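Local coordinates for putative diflavin flavoprotein A 5 (Nostoc sp. PCC 7120, PDB 4FEK) that probably mediates electron transfer from NADH to oxygen, reducing it to water, this chain being its N-terminal metallo-beta-lactamase-like domain, at residues Pro59-Ser62 / Phe63-Ile66; Leu170-Asp173 / Lys174-Ala178. All coordinates share one frame; numbering follows the deposited sequence.

Interaction 1. Residues Pro59-Ser62 / Phe63-Ile66; sequences PVES and FMKI
P59 lies against F63 at the start of helix 61-74, the helix of the beta-alpha-beta unit that links strand 53-56 to strand 80-84. P59 CB meets F63 CB at 3.8 Å, P59 CG lies against the same atom, and the two side chains cross at about a right angle. With its CG placed beside the backbone N (chi1 -78°), F63 sends its ring away from the turn and against strands 18-25 and 41-49, where it touches A23, S25 and S43. V60 CG2 flanks the same ring more loosely.

The backbone of this first turn is wound tightly. F63 N is hydrogen-bonded to V60 O at 3.0 Å and M64 N to E61 O at 2.9 Å, both reaching back three residues as in a 3-10 turn. Farther on, water bridges the next backbone pairs, four residues apart: water 1 donates to E61 O and accepts from K65 N, while water 2 accepts from I66 N and gives a weak bond to S62 O. The opening of the helix is therefore hydrated along one side.

E61 and M64, a selenomethionine, run side by side and point the same way. E61 also touches P94 and M64 touches T95, both of helix 93-102, while P59 O is hydrogen-bonded to T95 OG1. The M64 chain leaves CA anti to the backbone N and bends only at its last torsion (chi3 61°), which carries its methyl CE to 4.1 Å from E61 OE2.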
ATOM      1  N   PRO A  59      -5.542  -0.996   6.990  1.00 18.50           N
ATOM      2  CA  PRO A  59      -5.599  -2.453   6.779  1.00 19.42           C
ATOM      3  C   PRO A  59      -7.006  -3.058   6.804  1.00 15.40           C
ATOM      4  O   PRO A  59      -7.992  -2.361   7.083  1.00 17.25           O
ATOM      5  CB  PRO A  59      -4.789  -2.999   7.950  1.00 17.27           C
ATOM      6  CG  PRO A  59      -5.002  -1.957   9.033  1.00 21.20           C
ATOM      7  CD  PRO A  59      -4.955  -0.654   8.302  1.00 20.82           C
ATOM      8  N   VAL A  60      -7.081  -4.362   6.537  1.00 20.71           N
ATOM      9  CA  VAL A  60      -8.358  -5.095   6.513  1.00 20.28           C
ATOM     10  C   VAL A  60      -8.973  -5.198   7.896  1.00 25.41           C
ATOM     11  O   VAL A  60      -8.293  -4.930   8.893  1.00 24.28           O
ATOM     12  CB  VAL A  60      -8.175  -6.523   5.974  1.00 23.80           C
ATOM     13  CG1 VAL A  60      -7.656  -6.482   4.534  1.00 26.25           C
ATOM     14  CG2 VAL A  60      -7.248  -7.321   6.879  1.00 18.46           C
ATOM     15  N   GLU A  61     -10.245  -5.620   7.956  1.00 23.88           N
ATOM     16  CA  GLU A  61     -10.984  -5.692   9.229  1.00 27.27           C
ATOM     17  C   GLU A  61     -10.233  -6.468  10.313  1.00 28.08           C
ATOM     18  O   GLU A  61     -10.303  -6.138  11.502  1.00 25.84           O
ATOM     19  CB  GLU A  61     -12.396  -6.287   9.038  1.00 32.97           C
ATOM     20  CG  GLU A  61     -13.181  -6.398  10.364  1.00 41.08           C
ATOM     21  CD  GLU A  61     -14.665  -6.660  10.191  1.00 53.17           C
ATOM     22  OE1 GLU A  61     -15.063  -7.211   9.144  1.00 58.72           O
ATOM     23  OE2 GLU A  61     -15.435  -6.304  11.111  1.00 60.62           O
ATOM     24  N   SER A  62      -9.482  -7.478   9.888  1.00 27.60           N
ATOM     25  CA  SER A  62      -8.799  -8.371  10.816  1.00 30.05           C
ATOM     26  C   SER A  62      -7.812  -7.625  11.719  1.00 23.64           C
ATOM     27  O   SER A  62      -7.576  -8.016  12.873  1.00 26.12           O
ATOM     28  CB  SER A  62      -8.089  -9.480  10.034  1.00 34.71           C
ATOM     29  OG  SER A  62      -7.346 -10.311  10.907  1.00 46.37           O
ATOM     30  N   PHE A  63      -7.256  -6.538  11.192  1.00 19.47           N
ATOM     31  CA  PHE A  63      -6.285  -5.706  11.910  1.00 15.17           C
ATOM     32  C   PHE A  63      -6.904  -4.383  12.395  1.00 21.81           C
ATOM     33  O   PHE A  63      -6.217  -3.554  12.995  1.00 20.75           O
ATOM     34  CB  PHE A  63      -5.142  -5.344  10.973  1.00 13.70           C
ATOM     35  CG  PHE A  63      -4.134  -6.436  10.768  1.00 20.94           C
ATOM     36  CD1 PHE A  63      -3.547  -7.079  11.851  1.00 20.68           C
ATOM     37  CD2 PHE A  63      -3.727  -6.780   9.483  1.00 20.66           C
ATOM     38  CE1 PHE A  63      -2.583  -8.057  11.657  1.00 20.29           C
ATOM     39  CE2 PHE A  63      -2.769  -7.773   9.286  1.00 16.87           C
ATOM     40  CZ  PHE A  63      -2.200  -8.403  10.385  1.00 20.47           C
HETATM   41  N   MSE A  64      -8.189  -4.186  12.124  1.00 24.09           N
HETATM   42  CA  MSE A  64      -8.828  -2.885  12.323  1.00 25.29           C
HETATM   43  C   MSE A  64      -8.657  -2.317  13.719  1.00 21.87           C
HETATM   44  O   MSE A  64      -8.245  -1.161  13.874  1.00 20.40           O
HETATM   45  CB  MSE A  64     -10.320  -2.969  12.024  1.00 27.79           C
HETATM   46  CG  MSE A  64     -11.088  -1.713  12.395  1.00 33.77           C
HETATM   47 SE   MSE A  64     -13.006  -1.917  12.030  0.89 48.02          SE
HETATM   48  CE  MSE A  64     -13.399  -3.421  13.224  1.00 46.02           C
ATOM     49  N   LYS A  65      -8.983  -3.124  14.724  1.00 22.43           N
ATOM     50  CA  LYS A  65      -8.954  -2.653  16.106  1.00 28.67           C
ATOM     51  C   LYS A  65      -7.565  -2.230  16.557  1.00 21.98           C
ATOM     52  O   LYS A  65      -7.395  -1.125  17.066  1.00 19.72           O
ATOM     53  CB  LYS A  65      -9.521  -3.691  17.075  1.00 35.21           C
ATOM     54  CG  LYS A  65      -9.549  -3.185  18.519  1.00 46.72           C
ATOM     55  CD  LYS A  65     -10.006  -4.266  19.503  1.00 57.30           C
ATOM     56  CE  LYS A  65     -10.156  -3.722  20.919  1.00 64.68           C
ATOM     57  NZ  LYS A  65     -11.331  -2.815  21.082  1.00 68.38           N
ATOM     58  N   ILE A  66      -6.559  -3.086  16.362  1.00 20.09           N
ATOM     59  CA  ILE A  66      -5.214  -2.709  16.808  1.00 20.44           C
ATOM     60  C   ILE A  66      -4.624  -1.585  15.957  1.00 19.38           C
ATOM     61  O   ILE A  66      -3.847  -0.767  16.450  1.00 21.99           O
ATOM     62  CB  ILE A  66      -4.233  -3.908  16.885  1.00 19.59           C
ATOM     63  CG1 ILE A  66      -4.086  -4.589  15.528  1.00 20.53           C
ATOM     64  CG2 ILE A  66      -4.690  -4.912  17.936  1.00 29.42           C
ATOM     65  CD1 ILE A  66      -3.052  -5.703  15.530  1.00 20.52           C
TER
HETATM   66  O   HOH W   1     -10.008  -5.793  14.308  1.00 28.62           O
HETATM   67  O   HOH W   2      -7.321  -5.896  15.478  1.00 24.29           O

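Interaction 2. Residues Leu170-Asp173 / Lys174-Ala178; sequences LYTD and KIFGA. With PO4 (phosphate ion), chain E.
A non-glycine residue, D173, takes the positive-phi corner (phi 52°) of a type II' beta turn that T172 begins and I175 closes. The turn follows strand 169-173 of the metallo-beta-lactamase-like fold and leads into the loop before helix 194-205. I175 N returns to T172 O in a hydrogen bond of 2.9 Å.

A second bond doubles this closure from the side chain. T172 OG1 lies between its own backbone N and carbonyl carbon (chi1 64°), and from there donates to I175 O at 2.7 Å, approaching 27° from the carbonyl plane. The hydroxyl also borders the F176 ring, in plane at its edge, while T172 CG2 comes to 3.9 Å from F176 CD2. Over one face of that ring hangs I175 CG2, 3.5 Å above the plane and offset toward the rim. F176 also stacks with Y227 and reaches helix 209-219 at L216 and I219, joining the turn to the buried interior beside strand 226-229.

The two residues at the corners send their side chains to the polar pocket. D173 OD2 is hydrogen-bonded to H87 ND1, which helps to place the carboxylate, while D173 OD1 lies close to D57 OD2, a like charge. The K174 chain bends at chi2 and then runs out straight, obliquely to D173, and its ammonium group lies apart from the carboxylate, NZ 5.6 Å from D173 OD1. That ammonium is shared between H231 NE2 and a phosphate ion, probably from the crystallisation liquor, that is also hydrogen-bonded to H87, S89, N91 and R92. K174 NZ donates to phosphate O4 at 2.8 Å.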
ATOM      1  N   LEU A 170       8.140   5.770  -2.738  1.00 22.24           N
ATOM      2  CA  LEU A 170       7.032   5.347  -3.579  1.00 15.58           C
ATOM      3  C   LEU A 170       6.184   4.353  -2.796  1.00 12.40           C
ATOM      4  O   LEU A 170       6.690   3.312  -2.343  1.00 11.85           O
ATOM      5  CB  LEU A 170       7.588   4.711  -4.856  1.00 17.29           C
ATOM      6  CG  LEU A 170       6.525   4.230  -5.830  1.00 18.37           C
ATOM      7  CD1 LEU A 170       5.776   5.436  -6.356  1.00 15.67           C
ATOM      8  CD2 LEU A 170       7.186   3.442  -6.985  1.00 15.81           C
ATOM      9  N   TYR A 171       4.902   4.672  -2.638  1.00 11.73           N
ATOM     10  CA  TYR A 171       3.942   3.830  -1.917  1.00 10.35           C
ATOM     11  C   TYR A 171       3.318   2.905  -2.959  1.00 13.87           C
ATOM     12  O   TYR A 171       2.613   3.375  -3.852  1.00 14.71           O
ATOM     13  CB  TYR A 171       2.891   4.706  -1.219  1.00 10.66           C
ATOM     14  CG  TYR A 171       3.562   5.624  -0.170  1.00 11.47           C
ATOM     15  CD1 TYR A 171       3.716   5.198   1.150  1.00 14.75           C
ATOM     16  CD2 TYR A 171       4.093   6.860  -0.530  1.00 14.63           C
ATOM     17  CE1 TYR A 171       4.353   5.995   2.095  1.00 14.33           C
ATOM     18  CE2 TYR A 171       4.757   7.678   0.414  1.00 13.42           C
ATOM     19  CZ  TYR A 171       4.877   7.227   1.720  1.00 16.26           C
ATOM     20  OH  TYR A 171       5.521   8.008   2.661  1.00 15.44           O
ATOM     21  N   THR A 172       3.606   1.610  -2.858  1.00  9.65           N
ATOM     22  CA  THR A 172       3.349   0.694  -3.967  1.00 17.63           C
ATOM     23  C   THR A 172       2.269  -0.322  -3.641  1.00 17.32           C
ATOM     24  O   THR A 172       1.907  -1.133  -4.517  1.00 15.88           O
ATOM     25  CB  THR A 172       4.622  -0.074  -4.406  1.00 16.02           C
ATOM     26  OG1 THR A 172       5.074  -0.929  -3.341  1.00 13.52           O
ATOM     27  CG2 THR A 172       5.725   0.875  -4.810  1.00 21.59           C
ATOM     28  N   ASP A 173       1.774  -0.284  -2.394  1.00 14.84           N
ATOM     29  CA  ASP A 173       0.660  -1.146  -1.958  1.00 17.32           C
ATOM     30  C   ASP A 173       0.972  -2.614  -2.296  1.00 15.52           C
ATOM     31  O   ASP A 173       1.944  -3.161  -1.783  1.00 14.33           O
ATOM     32  CB  ASP A 173      -0.643  -0.691  -2.641  1.00 17.51           C
ATOM     33  CG  ASP A 173      -1.890  -1.340  -2.049  1.00 34.10           C
ATOM     34  OD1 ASP A 173      -1.796  -2.013  -0.993  1.00 36.01           O
ATOM     35  OD2 ASP A 173      -2.976  -1.169  -2.653  1.00 39.07           O
ATOM     36  N   LYS A 174       0.178  -3.237  -3.178  1.00 13.64           N
ATOM     37  CA  LYS A 174       0.393  -4.654  -3.509  1.00  7.70           C
ATOM     38  C   LYS A 174       1.682  -4.946  -4.265  1.00 12.87           C
ATOM     39  O   LYS A 174       2.126  -6.092  -4.295  1.00 12.62           O
ATOM     40  CB  LYS A 174      -0.794  -5.240  -4.300  1.00 12.86           C
ATOM     41  CG  LYS A 174      -2.094  -5.325  -3.521  1.00 11.58           C
ATOM     42  CD  LYS A 174      -1.993  -6.296  -2.343  1.00 18.17           C
ATOM     43  CE  LYS A 174      -3.303  -6.303  -1.527  1.00 19.56           C
ATOM     44  NZ  LYS A 174      -3.355  -7.411  -0.531  1.00 16.68           N
ATOM     45  N   ILE A 175       2.275  -3.949  -4.924  1.00 12.45           N
ATOM     46  CA  ILE A 175       3.467  -4.260  -5.722  1.00 15.15           C
ATOM     47  C   ILE A 175       4.726  -4.360  -4.842  1.00 16.81           C
ATOM     48  O   ILE A 175       4.914  -3.532  -3.945  1.00 13.02           O
ATOM     49  CB  ILE A 175       3.705  -3.258  -6.870  1.00 13.87           C
ATOM     50  CG1 ILE A 175       2.395  -2.883  -7.577  1.00 22.46           C
ATOM     51  CG2 ILE A 175       4.740  -3.827  -7.864  1.00 18.51           C
ATOM     52  CD1 ILE A 175       1.646  -4.059  -8.181  1.00 24.97           C
ATOM     53  N   PHE A 176       5.567  -5.363  -5.119  1.00 12.89           N
ATOM     54  CA  PHE A 176       6.893  -5.559  -4.479  1.00 10.41           C
ATOM     55  C   PHE A 176       6.936  -6.106  -3.051  1.00 15.53           C
ATOM     56  O   PHE A 176       7.999  -6.053  -2.418  1.00 14.90           O
ATOM     57  CB  PHE A 176       7.747  -4.274  -4.471  1.00 11.29           C
ATOM     58  CG  PHE A 176       7.944  -3.656  -5.799  1.00 14.30           C
ATOM     59  CD1 PHE A 176       8.678  -4.305  -6.785  1.00 13.62           C
ATOM     60  CD2 PHE A 176       7.424  -2.398  -6.063  1.00 12.38           C
ATOM     61  CE1 PHE A 176       8.870  -3.715  -8.009  1.00 20.50           C
ATOM     62  CE2 PHE A 176       7.620  -1.802  -7.280  1.00 18.30           C
ATOM     63  CZ  PHE A 176       8.341  -2.459  -8.262  1.00 20.19           C
ATOM     64  N   GLY A 177       5.817  -6.612  -2.536  1.00 15.45           N
ATOM     65  CA  GLY A 177       5.784  -7.057  -1.147  1.00 20.40           C
ATOM     66  C   GLY A 177       6.195  -8.495  -0.895  1.00 19.61           C
ATOM     67  O   GLY A 177       6.721  -9.206  -1.790  1.00 15.02           O
ATOM     68  N   ALA A 178       5.958  -8.942   0.339  1.00 16.36           N
ATOM     69  CA  ALA A 178       6.229 -10.334   0.715  1.00 16.68           C
ATOM     70  C   ALA A 178       5.409 -10.692   1.929  1.00 16.74           C
ATOM     71  O   ALA A 178       5.274  -9.877   2.838  1.00 17.18           O
ATOM     72  CB  ALA A 178       7.725 -10.543   1.002  1.00 16.77           C
TER
HETATM   73  P   PO4 E 303      -7.049  -7.156   0.511  1.00 21.89           P
HETATM   74  O1  PO4 E 303      -7.830  -6.132   1.342  1.00 24.33           O
HETATM   75  O2  PO4 E 303      -7.708  -8.480   0.712  1.00 23.75           O
HETATM   76  O3  PO4 E 303      -7.165  -6.710  -0.919  1.00 22.80           O
HETATM   77  O4  PO4 E 303      -5.627  -7.184   1.020  1.00 22.92           O

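Interactions 1 and 2 do not touch: their centres are 19 Å apart, and their nearest atoms about 7 Å. The phosphate lies between them. At residues 59-66 it is met by an apolar branch, V60 CG1 being 3.2 Å from phosphate O1, whereas residues 170-178 contribute an ammonium group. The loop that holds H87, S89, N91 and R92 gives it further hydrogen bonds and also connects the two contacts, since E61 shares a backbone hydrogen bond with N91, and H87 uses its second nitrogen for D173. The pocket probably corresponds in position to the metal site of this fold; no metal is modelled there, and a phosphate ion is bound instead.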